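Local coordinates for 35 kDa hemin binding protein (Porphyromonas gingivalis, PDB 5Y1A) that probably binds hemin and is a cargo of the type IX secretion system that joins a thioredoxin domain, probably active in thiol chemistry, to a beta-sandwich domain, at residues A[150-154]-A[271-277]; A[321-327]-A[339-344]; A[46-52]-A[192-198]. One frame throughout, in Å; residues are numbered along the deposited sequence. Where two conformers were deposited one is given.

Contacts 1 and 2 lie mostly at the surface, whereas contact 3 is partly buried, with E46 and Q195 among its buried residues. No two share a strand or helix. Contact 1 adds the short segment 275-276 in parallel to the edge of a mixed sheet, and contact 2 pairs the last two antiparallel strands of the chain. The centres of these two are about 18 Å apart. Contact 3 lies about 32 Å from contact 1, centre to centre, and brings the CxxC segment against a loop between strands 179-186 and 207-220. Lysine reach and water mark contact 1, apolar interlocking contact 2, and a glutamate and two side-chain amides contact 3.

Contact 1: residues A[150-154]-A[271-277]; sequences KLTKG and LDKAEPT
K153 and P276 form a parallel bridge, with K153 N donating a hydrogen bond to E275 O at 2.8 Å (159° at the hydrogen) and T277 N donating another to K153 O at 3.0 Å. One step earlier the backbones part, and a water donates to L151 O and accepts from E275 N and K150 NZ. The salt bridge of K150 NZ to E275 OE1 is doubtful, being very short, with E275 modelled in two conformers. Segment 275-276, a short, weakly bonded strand, lies at the edge of a mixed sheet of the beta-sandwich region, beside strand 145-153, and the type I turn from L271 to A274 leads into it. K153 spans that turn: chi1 of 60° sets CG between its backbone N and carbonyl carbon, and the extended chain brings NZ to D272 O at 2.8 Å. Among the apolar groups, L151 CB meets A274 CB at 3.7 Å, while L151 CD1 touches L271 CB at 4.1 Å and its side chain continues to V247 of the facing sheet. T152 OG1 and T277 OG1 share a hydrogen bond of 2.8 Å, their side chains crossing nearly at right angles, and T152 OG1 also bonds T162.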
ATOM      1  N   LYS A 150      -8.625  -2.871   9.140  1.00 13.02           N
ATOM      2  CA  LYS A 150      -8.821  -4.314   9.151  1.00 12.50           C
ATOM      3  C   LYS A 150      -8.675  -4.787   7.715  1.00 11.32           C
ATOM      4  O   LYS A 150      -9.474  -4.426   6.837  1.00 11.36           O
ATOM      5  CB  LYS A 150     -10.175  -4.708   9.765  1.00 13.28           C
ATOM      6  CG  LYS A 150     -10.531  -6.202   9.617  1.00 16.76           C
ATOM      7  CD  LYS A 150      -9.484  -7.134  10.228  1.00 19.68           C
ATOM      8  CE  LYS A 150      -9.788  -8.597   9.805  1.00 21.53           C
ATOM      9  NZ  LYS A 150      -9.000  -9.615  10.555  1.00 24.66           N
ATOM     10  N   LEU A 151      -7.650  -5.591   7.487  1.00 10.28           N
ATOM     11  CA  LEU A 151      -7.363  -6.095   6.151  1.00  9.97           C
ATOM     12  C   LEU A 151      -7.727  -7.561   6.042  1.00 10.57           C
ATOM     13  O   LEU A 151      -7.632  -8.295   7.031  1.00 10.82           O
ATOM     14  CB  LEU A 151      -5.861  -5.961   5.850  1.00 11.03           C
ATOM     15  CG  LEU A 151      -5.231  -4.578   6.051  1.00 10.01           C
ATOM     16  CD1 LEU A 151      -3.746  -4.634   5.658  1.00 11.86           C
ATOM     17  CD2 LEU A 151      -5.992  -3.489   5.232  1.00 11.98           C
ATOM     18  N   THR A 152      -8.074  -7.991   4.827  1.00 10.07           N
ATOM     19  CA  THR A 152      -8.086  -9.440   4.516  1.00 11.22           C
ATOM     20  C   THR A 152      -7.334  -9.643   3.214  1.00 10.94           C
ATOM     21  O   THR A 152      -7.371  -8.787   2.321  1.00 11.60           O
ATOM     22  CB  THR A 152      -9.504 -10.084   4.452  1.00 11.64           C
ATOM     23  OG1 THR A 152     -10.197  -9.650   3.269  1.00 12.32           O
ATOM     24  CG2 THR A 152     -10.340  -9.770   5.699  1.00 13.08           C
ATOM     25  N   LYS A 153      -6.632 -10.762   3.088  1.00 11.30           N
ATOM     26  CA  LYS A 153      -5.903 -11.025   1.852  1.00 12.35           C
ATOM     27  C   LYS A 153      -6.571 -12.051   0.957  1.00 12.79           C
ATOM     28  O   LYS A 153      -7.176 -12.999   1.448  1.00 13.05           O
ATOM     29  CB  LYS A 153      -4.461 -11.429   2.123  1.00 12.66           C
ATOM     30  CG  LYS A 153      -4.306 -12.666   2.958  1.00 12.90           C
ATOM     31  CD  LYS A 153      -2.829 -12.964   3.141  1.00 17.46           C
ATOM     32  CE  LYS A 153      -2.664 -14.285   3.897  1.00 20.28           C
ATOM     33  NZ  LYS A 153      -1.212 -14.592   4.164  1.00 24.03           N
ATOM     34  N   GLY A 154      -6.455 -11.832  -0.350  1.00 13.49           N
ATOM     35  CA  GLY A 154      -6.987 -12.760  -1.346  1.00 14.68           C
ATOM     36  C   GLY A 154      -6.107 -13.981  -1.345  1.00 14.90           C
ATOM     37  O   GLY A 154      -4.974 -13.898  -0.902  1.00 15.33           O
ATOM     38  N   LEU A 271      -0.370  -6.394   4.966  1.00 11.16           N
ATOM     39  CA  LEU A 271      -1.314  -7.095   4.098  1.00 11.82           C
ATOM     40  C   LEU A 271      -0.947  -8.581   3.981  1.00 13.01           C
ATOM     41  O   LEU A 271      -1.826  -9.458   4.063  1.00 13.29           O
ATOM     42  CB  LEU A 271      -1.419  -6.401   2.728  1.00 12.23           C
ATOM     43  CG  LEU A 271      -2.373  -7.047   1.695  1.00 11.48           C
ATOM     44  CD1 LEU A 271      -3.829  -7.139   2.253  1.00  9.82           C
ATOM     45  CD2 LEU A 271      -2.274  -6.290   0.373  1.00 11.29           C
ATOM     46  N   ASP A 272       0.337  -8.887   3.795  1.00 13.66           N
ATOM     47  CA  ASP A 272       0.722 -10.300   3.684  1.00 14.45           C
ATOM     48  C   ASP A 272       0.493 -11.101   4.978  1.00 14.41           C
ATOM     49  O   ASP A 272       0.297 -12.325   4.925  1.00 14.57           O
ATOM     50  CB  ASP A 272       2.139 -10.469   3.130  1.00 15.59           C
ATOM     51  CG  ASP A 272       3.168  -9.815   3.978  1.00 18.46           C
ATOM     52  OD1 ASP A 272       3.151  -8.570   4.111  1.00 19.65           O
ATOM     53  OD2 ASP A 272       4.034 -10.541   4.499  1.00 25.90           O
ATOM     54  N   LYS A 273       0.483 -10.422   6.112  0.50 13.85           N
ATOM     55  CA  LYS A 273       0.202 -11.091   7.373  0.50 14.42           C
ATOM     56  C   LYS A 273      -1.287 -11.082   7.718  0.50 13.88           C
ATOM     57  O   LYS A 273      -1.693 -11.733   8.670  0.50 13.74           O
ATOM     58  CB  LYS A 273       1.067 -10.496   8.480  0.50 14.55           C
ATOM     59  CG  LYS A 273       2.553 -10.636   8.125  0.50 15.70           C
ATOM     60  CD  LYS A 273       3.449  -9.746   8.952  0.50 19.04           C
ATOM     61  CE  LYS A 273       4.908  -9.907   8.528  0.50 20.02           C
ATOM     62  NZ  LYS A 273       5.263  -9.243   7.206  0.50 20.88           N
ATOM     63  N   ALA A 274      -2.103 -10.386   6.920  1.00 13.65           N
ATOM     64  CA  ALA A 274      -3.539 -10.240   7.222  1.00 13.47           C
ATOM     65  C   ALA A 274      -4.264 -11.582   7.212  1.00 14.16           C
ATOM     66  O   ALA A 274      -3.775 -12.551   6.620  1.00 13.04           O
ATOM     67  CB  ALA A 274      -4.246  -9.292   6.211  1.00 12.27           C
ATOM     68  N   GLU A 275      -5.443 -11.592   7.833  0.50 14.28           N
ATOM     69  CA  GLU A 275      -6.395 -12.697   7.759  0.50 15.00           C
ATOM     70  C   GLU A 275      -6.732 -13.033   6.300  0.50 14.88           C
ATOM     71  O   GLU A 275      -6.910 -12.136   5.463  0.50 14.41           O
ATOM     72  CB  GLU A 275      -7.666 -12.315   8.516  0.50 14.97           C
ATOM     73  CG  GLU A 275      -8.679 -13.438   8.728  0.50 15.42           C
ATOM     74  CD  GLU A 275     -10.004 -12.945   9.308  0.50 16.00           C
ATOM     75  OE1 GLU A 275     -10.041 -11.835   9.880  0.50 16.29           O
ATOM     76  OE2 GLU A 275     -11.015 -13.677   9.207  0.50 17.93           O
ATOM     77  N   PRO A 276      -6.791 -14.329   5.973  1.00 15.00           N
ATOM     78  CA  PRO A 276      -7.311 -14.686   4.643  1.00 15.22           C
ATOM     79  C   PRO A 276      -8.795 -14.362   4.571  1.00 14.70           C
ATOM     80  O   PRO A 276      -9.513 -14.563   5.559  1.00 13.71           O
ATOM     81  CB  PRO A 276      -7.120 -16.212   4.593  1.00 16.76           C
ATOM     82  CG  PRO A 276      -6.066 -16.490   5.657  1.00 17.04           C
ATOM     83  CD  PRO A 276      -6.355 -15.514   6.742  1.00 16.04           C
ATOM     84  N   THR A 277      -9.254 -13.817   3.445  1.00 13.76           N
ATOM     85  CA  THR A 277     -10.709 -13.671   3.212  1.00 14.10           C
ATOM     86  C   THR A 277     -11.381 -15.021   3.479  1.00 13.90           C
ATOM     87  O   THR A 277     -10.945 -16.049   2.959  1.00 14.80           O
ATOM     88  CB  THR A 277     -10.990 -13.154   1.798  1.00 14.00           C
ATOM     89  OG1 THR A 277     -10.340 -11.886   1.643  1.00 15.30           O
ATOM     90  CG2 THR A 277     -12.517 -12.976   1.535  1.00 15.40           C
TER
HETATM   91  O   HOH W   1      -6.286  -9.310   9.295  1.00 17.39           O
HETATM   92  O   HOH W   2      -1.869 -14.504   7.480  1.00 34.87           O

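Contact 2: residues A[321-327]-A[339-344]; sequences LVPGVYV and LKVLVP
V343 is the main bump of this contact, and the hollow it fills is walled by L321, V322 and Y326. Its two methyls divide the work. CG1, anti to the backbone N (chi1 171°), faces the backbone of the preceding bend, 3.6 Å from L321 O. CG2, the other branch, meets the Y326 ring obliquely at CE2, also 3.6 Å away, and touches L321 CB as well. The hydrogen bond from Y326 OH to V322 O, 2.6 Å long with that oxygen in the ring plane, probably restrains the ring.

On the reverse face the fit is reciprocal. V325 sits between K340 and L342: CG1 presses on K340 CG at 3.4 Å, tighter than usual carbon contact, and CG2 lies 3.8 Å from L342 CD1. The K340 chain bends at chi3 and leads off to a salt bridge with D159. P323 CG rests against P344 O.

Two hydrogen-bonded pairs, G324 with V343 and Y326 with V341, hold this register, and the Y326 N to V341 O bond is nearly straight at 169°. Segments 324-327 and 339-343 run antiparallel, their N-to-C directions 154° apart, as part of one hairpin. V341 and V343 turn to V292, and V341 and L321 to I297, consistent with one layer of a small C-terminal beta sandwich, as in sorting domains of type IX cargo. The chemistry implies that backbone bonds fix the alignment, apolar contacts, aliphatic beside V325 and partly aromatic beside Y326, shape the faces, and the Y326 OH bond ties in the bend.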
ATOM      1  N   LEU A 321       1.237 -32.262  -4.337  1.00 17.72           N
ATOM      2  CA  LEU A 321       0.901 -30.892  -3.949  1.00 16.64           C
ATOM      3  C   LEU A 321       0.719 -30.777  -2.444  1.00 15.96           C
ATOM      4  O   LEU A 321      -0.030 -31.570  -1.830  1.00 16.03           O
ATOM      5  CB  LEU A 321      -0.373 -30.437  -4.670  1.00 16.27           C
ATOM      6  CG  LEU A 321      -0.325 -30.417  -6.208  1.00 16.92           C
ATOM      7  CD1 LEU A 321      -1.714 -30.031  -6.732  1.00 16.40           C
ATOM      8  CD2 LEU A 321       0.758 -29.457  -6.721  1.00 15.82           C
ATOM      9  N   VAL A 322       1.409 -29.804  -1.850  1.00 15.70           N
ATOM     10  CA  VAL A 322       1.296 -29.555  -0.427  1.00 15.69           C
ATOM     11  C   VAL A 322       0.008 -28.769  -0.175  1.00 15.96           C
ATOM     12  O   VAL A 322      -0.504 -28.118  -1.099  1.00 15.68           O
ATOM     13  CB  VAL A 322       2.518 -28.776   0.147  1.00 16.06           C
ATOM     14  CG1 VAL A 322       3.818 -29.557  -0.085  1.00 15.62           C
ATOM     15  CG2 VAL A 322       2.594 -27.341  -0.418  1.00 17.79           C
ATOM     16  N   PRO A 323      -0.513 -28.823   1.068  1.00 16.37           N
ATOM     17  CA  PRO A 323      -1.735 -28.092   1.394  1.00 16.06           C
ATOM     18  C   PRO A 323      -1.632 -26.606   1.063  1.00 15.56           C
ATOM     19  O   PRO A 323      -0.592 -25.969   1.271  1.00 15.39           O
ATOM     20  CB  PRO A 323      -1.882 -28.322   2.899  1.00 15.96           C
ATOM     21  CG  PRO A 323      -1.292 -29.698   3.083  1.00 15.95           C
ATOM     22  CD  PRO A 323      -0.041 -29.601   2.233  1.00 16.36           C
ATOM     23  N   GLY A 324      -2.713 -26.087   0.508  1.00 14.92           N
ATOM     24  CA  GLY A 324      -2.756 -24.709   0.071  1.00 14.66           C
ATOM     25  C   GLY A 324      -3.779 -24.570  -1.033  1.00 14.34           C
ATOM     26  O   GLY A 324      -4.440 -25.547  -1.420  1.00 15.23           O
ATOM     27  N   VAL A 325      -3.929 -23.348  -1.528  1.00 13.96           N
ATOM     28  CA  VAL A 325      -4.875 -23.088  -2.594  1.00 14.03           C
ATOM     29  C   VAL A 325      -4.114 -23.023  -3.916  1.00 13.78           C
ATOM     30  O   VAL A 325      -3.020 -22.452  -3.981  1.00 14.56           O
ATOM     31  CB  VAL A 325      -5.660 -21.762  -2.379  1.00 14.90           C
ATOM     32  CG1 VAL A 325      -6.576 -21.517  -3.572  1.00 16.71           C
ATOM     33  CG2 VAL A 325      -6.468 -21.804  -1.079  1.00 15.36           C
ATOM     34  N   TYR A 326      -4.694 -23.651  -4.943  1.00 13.66           N
ATOM     35  CA  TYR A 326      -4.148 -23.655  -6.306  1.00 14.29           C
ATOM     36  C   TYR A 326      -5.180 -23.146  -7.304  1.00 15.15           C
ATOM     37  O   TYR A 326      -6.381 -23.312  -7.099  1.00 15.29           O
ATOM     38  CB  TYR A 326      -3.718 -25.071  -6.699  1.00 14.06           C
ATOM     39  CG  TYR A 326      -2.634 -25.618  -5.794  1.00 13.48           C
ATOM     40  CD1 TYR A 326      -1.285 -25.555  -6.162  1.00 15.67           C
ATOM     41  CD2 TYR A 326      -2.957 -26.170  -4.559  1.00 13.44           C
ATOM     42  CE1 TYR A 326      -0.283 -26.051  -5.316  1.00 13.35           C
ATOM     43  CE2 TYR A 326      -1.954 -26.661  -3.687  1.00 13.44           C
ATOM     44  CZ  TYR A 326      -0.624 -26.598  -4.088  1.00 14.40           C
ATOM     45  OH  TYR A 326       0.366 -27.075  -3.260  1.00 13.68           O
ATOM     46  N   VAL A 327      -4.702 -22.534  -8.377  1.00 17.06           N
ATOM     47  CA  VAL A 327      -5.566 -22.169  -9.502  1.00 18.33           C
ATOM     48  C   VAL A 327      -5.286 -23.113 -10.663  1.00 18.86           C
ATOM     49  O   VAL A 327      -4.139 -23.245 -11.104  1.00 18.98           O
ATOM     50  CB  VAL A 327      -5.322 -20.706  -9.943  1.00 18.94           C
ATOM     51  CG1 VAL A 327      -6.192 -20.345 -11.160  1.00 20.83           C
ATOM     52  CG2 VAL A 327      -5.621 -19.761  -8.797  1.00 20.79           C
ATOM     53  N   LEU A 339     -10.267 -22.558 -12.106  1.00 23.60           N
ATOM     54  CA  LEU A 339     -10.871 -23.226 -10.958  1.00 23.46           C
ATOM     55  C   LEU A 339      -9.938 -23.045  -9.784  1.00 22.30           C
ATOM     56  O   LEU A 339      -8.732 -23.142  -9.940  1.00 21.98           O
ATOM     57  CB  LEU A 339     -11.035 -24.720 -11.215  1.00 23.81           C
ATOM     58  CG  LEU A 339     -12.090 -25.310 -12.136  1.00 26.89           C
ATOM     59  CD1 LEU A 339     -11.449 -26.481 -12.830  1.00 29.70           C
ATOM     60  CD2 LEU A 339     -13.311 -25.777 -11.339  1.00 29.47           C
ATOM     61  N   LYS A 340     -10.501 -22.745  -8.620  1.00 21.01           N
ATOM     62  CA  LYS A 340      -9.719 -22.628  -7.397  1.00 20.99           C
ATOM     63  C   LYS A 340      -9.843 -23.974  -6.675  1.00 19.89           C
ATOM     64  O   LYS A 340     -10.958 -24.402  -6.351  1.00 20.90           O
ATOM     65  CB  LYS A 340     -10.263 -21.478  -6.541  1.00 20.71           C
ATOM     66  CG  LYS A 340      -9.432 -21.128  -5.314  1.00 23.05           C
ATOM     67  CD  LYS A 340     -10.148 -20.110  -4.385  1.00 23.87           C
ATOM     68  CE  LYS A 340     -10.245 -18.691  -4.974  1.00 27.35           C
ATOM     69  NZ  LYS A 340     -10.396 -17.665  -3.855  1.00 26.67           N
ATOM     70  N   VAL A 341      -8.721 -24.665  -6.470  1.00 17.69           N
ATOM     71  CA  VAL A 341      -8.725 -25.950  -5.765  1.00 16.65           C
ATOM     72  C   VAL A 341      -7.997 -25.821  -4.422  1.00 15.57           C
ATOM     73  O   VAL A 341      -6.889 -25.291  -4.365  1.00 14.65           O
ATOM     74  CB  VAL A 341      -8.059 -27.058  -6.628  1.00 17.04           C
ATOM     75  CG1 VAL A 341      -7.894 -28.338  -5.817  1.00 18.59           C
ATOM     76  CG2 VAL A 341      -8.905 -27.309  -7.894  1.00 19.33           C
ATOM     77  N   LEU A 342      -8.612 -26.304  -3.344  1.00 14.12           N
ATOM     78  CA  LEU A 342      -7.942 -26.241  -2.046  1.00 14.17           C
ATOM     79  C   LEU A 342      -7.461 -27.643  -1.650  1.00 13.69           C
ATOM     80  O   LEU A 342      -8.257 -28.569  -1.491  1.00 13.59           O
ATOM     81  CB  LEU A 342      -8.859 -25.645  -0.978  1.00 14.31           C
ATOM     82  CG  LEU A 342      -8.184 -25.276   0.349  1.00 16.03           C
ATOM     83  CD1 LEU A 342      -8.857 -24.039   0.939  1.00 16.09           C
ATOM     84  CD2 LEU A 342      -8.250 -26.403   1.349  1.00 16.08           C
ATOM     85  N   VAL A 343      -6.147 -27.795  -1.548  1.00 14.48           N
ATOM     86  CA  VAL A 343      -5.553 -29.062  -1.113  1.00 14.70           C
ATOM     87  C   VAL A 343      -5.475 -28.976   0.419  1.00 15.19           C
ATOM     88  O   VAL A 343      -4.788 -28.098   0.955  1.00 14.25           O
ATOM     89  CB  VAL A 343      -4.130 -29.294  -1.750  1.00 15.09           C
ATOM     90  CG1 VAL A 343      -3.430 -30.518  -1.110  1.00 16.31           C
ATOM     91  CG2 VAL A 343      -4.205 -29.398  -3.292  1.00 13.90           C
ATOM     92  N   PRO A 344      -6.203 -29.861   1.141  1.00 16.99           N
ATOM     93  CA  PRO A 344      -6.324 -29.710   2.607  1.00 17.92           C
ATOM     94  C   PRO A 344      -5.082 -30.162   3.388  1.00 18.95           C
ATOM     95  O   PRO A 344      -4.430 -31.114   2.962  1.00 20.62           O
ATOM     96  CB  PRO A 344      -7.498 -30.630   2.953  1.00 18.33           C
ATOM     97  CG  PRO A 344      -7.449 -31.689   1.929  1.00 17.59           C
ATOM     98  CD  PRO A 344      -6.955 -31.028   0.651  1.00 17.22           C
TER

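Contact 3: residues A[46-52]-A[192-198]; sequences EWCGYCP and INPQNGA
E46 grips the segment 192-198 through both its carboxylate and its backbone carbonyl. With CG anti to the carbonyl carbon (chi1 -74°) and the chain extended beyond, the carboxylate reaches two successive backbone N-H groups: N193 N lies 3.0 Å from OE1, approaching from above the carboxylate plane, and I192 N lies 2.8 Å from OE2, whose position is less certain. Water bridges OE1 to N193 OD1. At the backbone, E46 O accepts a hydrogen bond from N196 N at 2.7 Å, almost straight at 176°.

N196 turns an N-H of its amide edge-on to W47 O: ND2 donates at 2.9 Å, with the oxygen in the amide plane, while ND2 stands well above the W47 carbonyl plane. Q195 folds back. Its chain bends at chi2 (67°), and NE2 donates to N196 O at 3.1 Å as well as to A45 O, while OE1 is bonded to H204, so both ends of the buried amide are satisfied. P52 approaches from the opposite direction, its CG 3.6 Å from Q195 CG and 3.3 Å from N196 O, wedged against the type II turn from Q195 to A198.

The C48-to-C51 type I turn, running into helix 51-63 with P52 next, matches the WCxxC segment at a helix start that is characteristic of the thioredoxin fold, here flanked by a loop from the beta-sandwich part of the chain.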
ATOM      1  N   GLU A  46      14.591   5.898  -9.674  1.00 10.49           N
ATOM      2  CA  GLU A  46      15.614   4.862  -9.873  1.00 11.45           C
ATOM      3  C   GLU A  46      16.872   5.390 -10.567  1.00 11.23           C
ATOM      4  O   GLU A  46      17.974   4.852 -10.378  1.00 12.06           O
ATOM      5  CB  GLU A  46      15.005   3.676 -10.611  1.00 11.47           C
ATOM      6  CG  GLU A  46      14.096   2.856  -9.668  1.00 11.65           C
ATOM      7  CD  GLU A  46      13.469   1.634 -10.324  1.00 12.17           C
ATOM      8  OE1 GLU A  46      13.533   1.539 -11.568  1.00 12.50           O
ATOM      9  OE2 GLU A  46      12.887   0.791  -9.588  1.00 11.67           O
ATOM     10  N   TRP A  47      16.708   6.470 -11.332  1.00 11.21           N
ATOM     11  CA  TRP A  47      17.846   7.119 -12.010  1.00 11.70           C
ATOM     12  C   TRP A  47      18.612   8.089 -11.102  1.00 12.20           C
ATOM     13  O   TRP A  47      19.687   8.590 -11.475  1.00 12.55           O
ATOM     14  CB  TRP A  47      17.384   7.829 -13.303  1.00 11.76           C
ATOM     15  CG  TRP A  47      16.211   8.778 -13.094  1.00 12.20           C
ATOM     16  CD1 TRP A  47      14.913   8.566 -13.468  1.00 12.77           C
ATOM     17  CD2 TRP A  47      16.235  10.071 -12.449  1.00 14.20           C
ATOM     18  NE1 TRP A  47      14.134   9.646 -13.099  1.00 13.07           N
ATOM     19  CE2 TRP A  47      14.918  10.582 -12.485  1.00 13.41           C
ATOM     20  CE3 TRP A  47      17.249  10.851 -11.856  1.00 12.61           C
ATOM     21  CZ2 TRP A  47      14.569  11.824 -11.909  1.00 12.17           C
ATOM     22  CZ3 TRP A  47      16.915  12.085 -11.315  1.00 13.19           C
ATOM     23  CH2 TRP A  47      15.578  12.560 -11.341  1.00 12.89           C
ATOM     24  N   CYS A  48      18.069   8.357  -9.920  1.00 12.02           N
ATOM     25  CA  CYS A  48      18.597   9.398  -9.024  1.00 12.38           C
ATOM     26  C   CYS A  48      19.681   8.818  -8.103  1.00 11.65           C
ATOM     27  O   CYS A  48      19.386   8.048  -7.184  1.00 11.27           O
ATOM     28  CB  CYS A  48      17.442  10.015  -8.225  1.00 12.17           C
ATOM     29  SG  CYS A  48      17.935  11.109  -6.873  1.00 16.83           S
ATOM     30  N   GLY A  49      20.944   9.152  -8.387  1.00 10.65           N
ATOM     31  CA  GLY A  49      22.072   8.579  -7.629  1.00 12.13           C
ATOM     32  C   GLY A  49      22.102   8.974  -6.155  1.00 11.68           C
ATOM     33  O   GLY A  49      22.649   8.261  -5.324  1.00 12.66           O
ATOM     34  N   TYR A  50      21.525  10.133  -5.858  1.00 12.20           N
ATOM     35  CA  TYR A  50      21.441  10.650  -4.491  1.00 12.80           C
ATOM     36  C   TYR A  50      20.338   9.997  -3.668  1.00 12.46           C
ATOM     37  O   TYR A  50      20.322  10.126  -2.449  1.00 12.05           O
ATOM     38  CB  TYR A  50      21.227  12.163  -4.527  1.00 13.98           C
ATOM     39  CG  TYR A  50      22.361  12.967  -5.155  1.00 15.65           C
ATOM     40  CD1 TYR A  50      23.458  12.339  -5.748  1.00 18.22           C
ATOM     41  CD2 TYR A  50      22.311  14.355  -5.174  1.00 17.22           C
ATOM     42  CE1 TYR A  50      24.494  13.084  -6.346  1.00 20.11           C
ATOM     43  CE2 TYR A  50      23.342  15.116  -5.756  1.00 18.82           C
ATOM     44  CZ  TYR A  50      24.426  14.474  -6.340  1.00 19.96           C
ATOM     45  OH  TYR A  50      25.441  15.210  -6.925  1.00 21.46           O
ATOM     46  N   CYS A  51      19.396   9.324  -4.337  1.00 12.29           N
ATOM     47  CA  CYS A  51      18.219   8.804  -3.651  1.00 11.99           C
ATOM     48  C   CYS A  51      18.463   7.693  -2.591  1.00 11.89           C
ATOM     49  O   CYS A  51      17.858   7.754  -1.542  1.00 11.68           O
ATOM     50  CB  CYS A  51      17.115   8.413  -4.638  1.00 12.14           C
ATOM     51  SG  CYS A  51      16.284   9.894  -5.300  1.00 13.36           S
ATOM     52  N   PRO A  52      19.326   6.689  -2.864  1.00 11.90           N
ATOM     53  CA  PRO A  52      19.662   5.727  -1.804  1.00 12.17           C
ATOM     54  C   PRO A  52      20.169   6.400  -0.503  1.00 12.41           C
ATOM     55  O   PRO A  52      19.817   5.972   0.606  1.00 12.69           O
ATOM     56  CB  PRO A  52      20.767   4.869  -2.467  1.00 12.48           C
ATOM     57  CG  PRO A  52      20.384   4.883  -3.938  1.00 11.36           C
ATOM     58  CD  PRO A  52      19.995   6.343  -4.145  1.00 12.18           C
ATOM     59  N   ILE A 192      12.927  -1.790 -10.725  1.00 13.52           N
ATOM     60  CA  ILE A 192      12.488  -2.125 -12.085  1.00 14.37           C
ATOM     61  C   ILE A 192      13.696  -2.035 -13.032  1.00 14.94           C
ATOM     62  O   ILE A 192      13.921  -2.926 -13.861  1.00 14.88           O
ATOM     63  CB  ILE A 192      11.323  -1.200 -12.568  1.00 14.33           C
ATOM     64  CG1 ILE A 192      10.029  -1.439 -11.747  1.00 15.82           C
ATOM     65  CG2 ILE A 192      11.120  -1.312 -14.093  1.00 14.17           C
ATOM     66  CD1 ILE A 192       9.516  -2.895 -11.681  1.00 17.50           C
ATOM     67  N   ASN A 193      14.460  -0.957 -12.885  1.00 15.44           N
ATOM     68  CA  ASN A 193      15.797  -0.808 -13.459  1.00 16.45           C
ATOM     69  C   ASN A 193      16.769  -0.601 -12.304  1.00 16.44           C
ATOM     70  O   ASN A 193      16.361  -0.069 -11.253  1.00 17.31           O
ATOM     71  CB  ASN A 193      15.815   0.404 -14.403  1.00 16.99           C
ATOM     72  CG  ASN A 193      14.807   0.272 -15.531  1.00 18.60           C
ATOM     73  OD1 ASN A 193      13.813   1.011 -15.599  1.00 19.33           O
ATOM     74  ND2 ASN A 193      15.050  -0.694 -16.420  1.00 19.41           N
ATOM     75  N   PRO A 194      18.046  -1.026 -12.450  1.00 16.23           N
ATOM     76  CA  PRO A 194      18.942  -0.876 -11.295  1.00 15.97           C
ATOM     77  C   PRO A 194      18.964   0.534 -10.720  1.00 15.11           C
ATOM     78  O   PRO A 194      19.001   1.528 -11.466  1.00 14.27           O
ATOM     79  CB  PRO A 194      20.313  -1.279 -11.855  1.00 16.46           C
ATOM     80  CG  PRO A 194      19.955  -2.314 -12.890  1.00 17.38           C
ATOM     81  CD  PRO A 194      18.720  -1.721 -13.567  1.00 17.23           C
ATOM     82  N   GLN A 195      18.871   0.606  -9.390  1.00 14.45           N
ATOM     83  CA  GLN A 195      18.867   1.886  -8.700  1.00 13.22           C
ATOM     84  C   GLN A 195      20.249   2.552  -8.802  1.00 13.32           C
ATOM     85  O   GLN A 195      21.265   1.973  -8.376  1.00 13.32           O
ATOM     86  CB  GLN A 195      18.449   1.696  -7.242  1.00 12.68           C
ATOM     87  CG  GLN A 195      18.555   2.965  -6.362  1.00  9.80           C
ATOM     88  CD  GLN A 195      17.571   4.045  -6.770  1.00 11.94           C
ATOM     89  OE1 GLN A 195      16.377   3.800  -6.818  1.00 10.57           O
ATOM     90  NE2 GLN A 195      18.075   5.278  -7.008  1.00  8.17           N
ATOM     91  N   ASN A 196      20.282   3.759  -9.361  1.00 12.14           N
ATOM     92  CA  ASN A 196      21.511   4.564  -9.400  1.00 12.51           C
ATOM     93  C   ASN A 196      21.957   4.854  -7.960  1.00 12.89           C
ATOM     94  O   ASN A 196      21.140   5.197  -7.095  1.00 12.00           O
ATOM     95  CB  ASN A 196      21.275   5.860 -10.185  1.00 11.84           C
ATOM     96  CG  ASN A 196      22.552   6.611 -10.506  1.00 12.80           C
ATOM     97  OD1 ASN A 196      23.662   6.132 -10.268  1.00 13.11           O
ATOM     98  ND2 ASN A 196      22.397   7.773 -11.138  1.00 13.07           N
ATOM     99  N   GLY A 197      23.255   4.693  -7.707  1.00 13.49           N
ATOM    100  CA  GLY A 197      23.832   4.930  -6.391  1.00 15.19           C
ATOM    101  C   GLY A 197      23.649   3.818  -5.376  1.00 16.86           C
ATOM    102  O   GLY A 197      24.020   3.976  -4.217  1.00 16.51           O
ATOM    103  N   ALA A 198      23.063   2.700  -5.788  1.00 18.53           N
ATOM    104  CA  ALA A 198      22.783   1.611  -4.843  1.00 21.36           C
ATOM    105  C   ALA A 198      23.870   0.563  -4.895  1.00 23.35           C
ATOM    106  O   ALA A 198      24.336   0.212  -5.965  1.00 24.69           O
ATOM    107  CB  ALA A 198      21.454   0.967  -5.142  1.00 20.57           C
TER
HETATM  108  O   HOH W   3      13.715   2.912 -13.729  1.00 15.95           O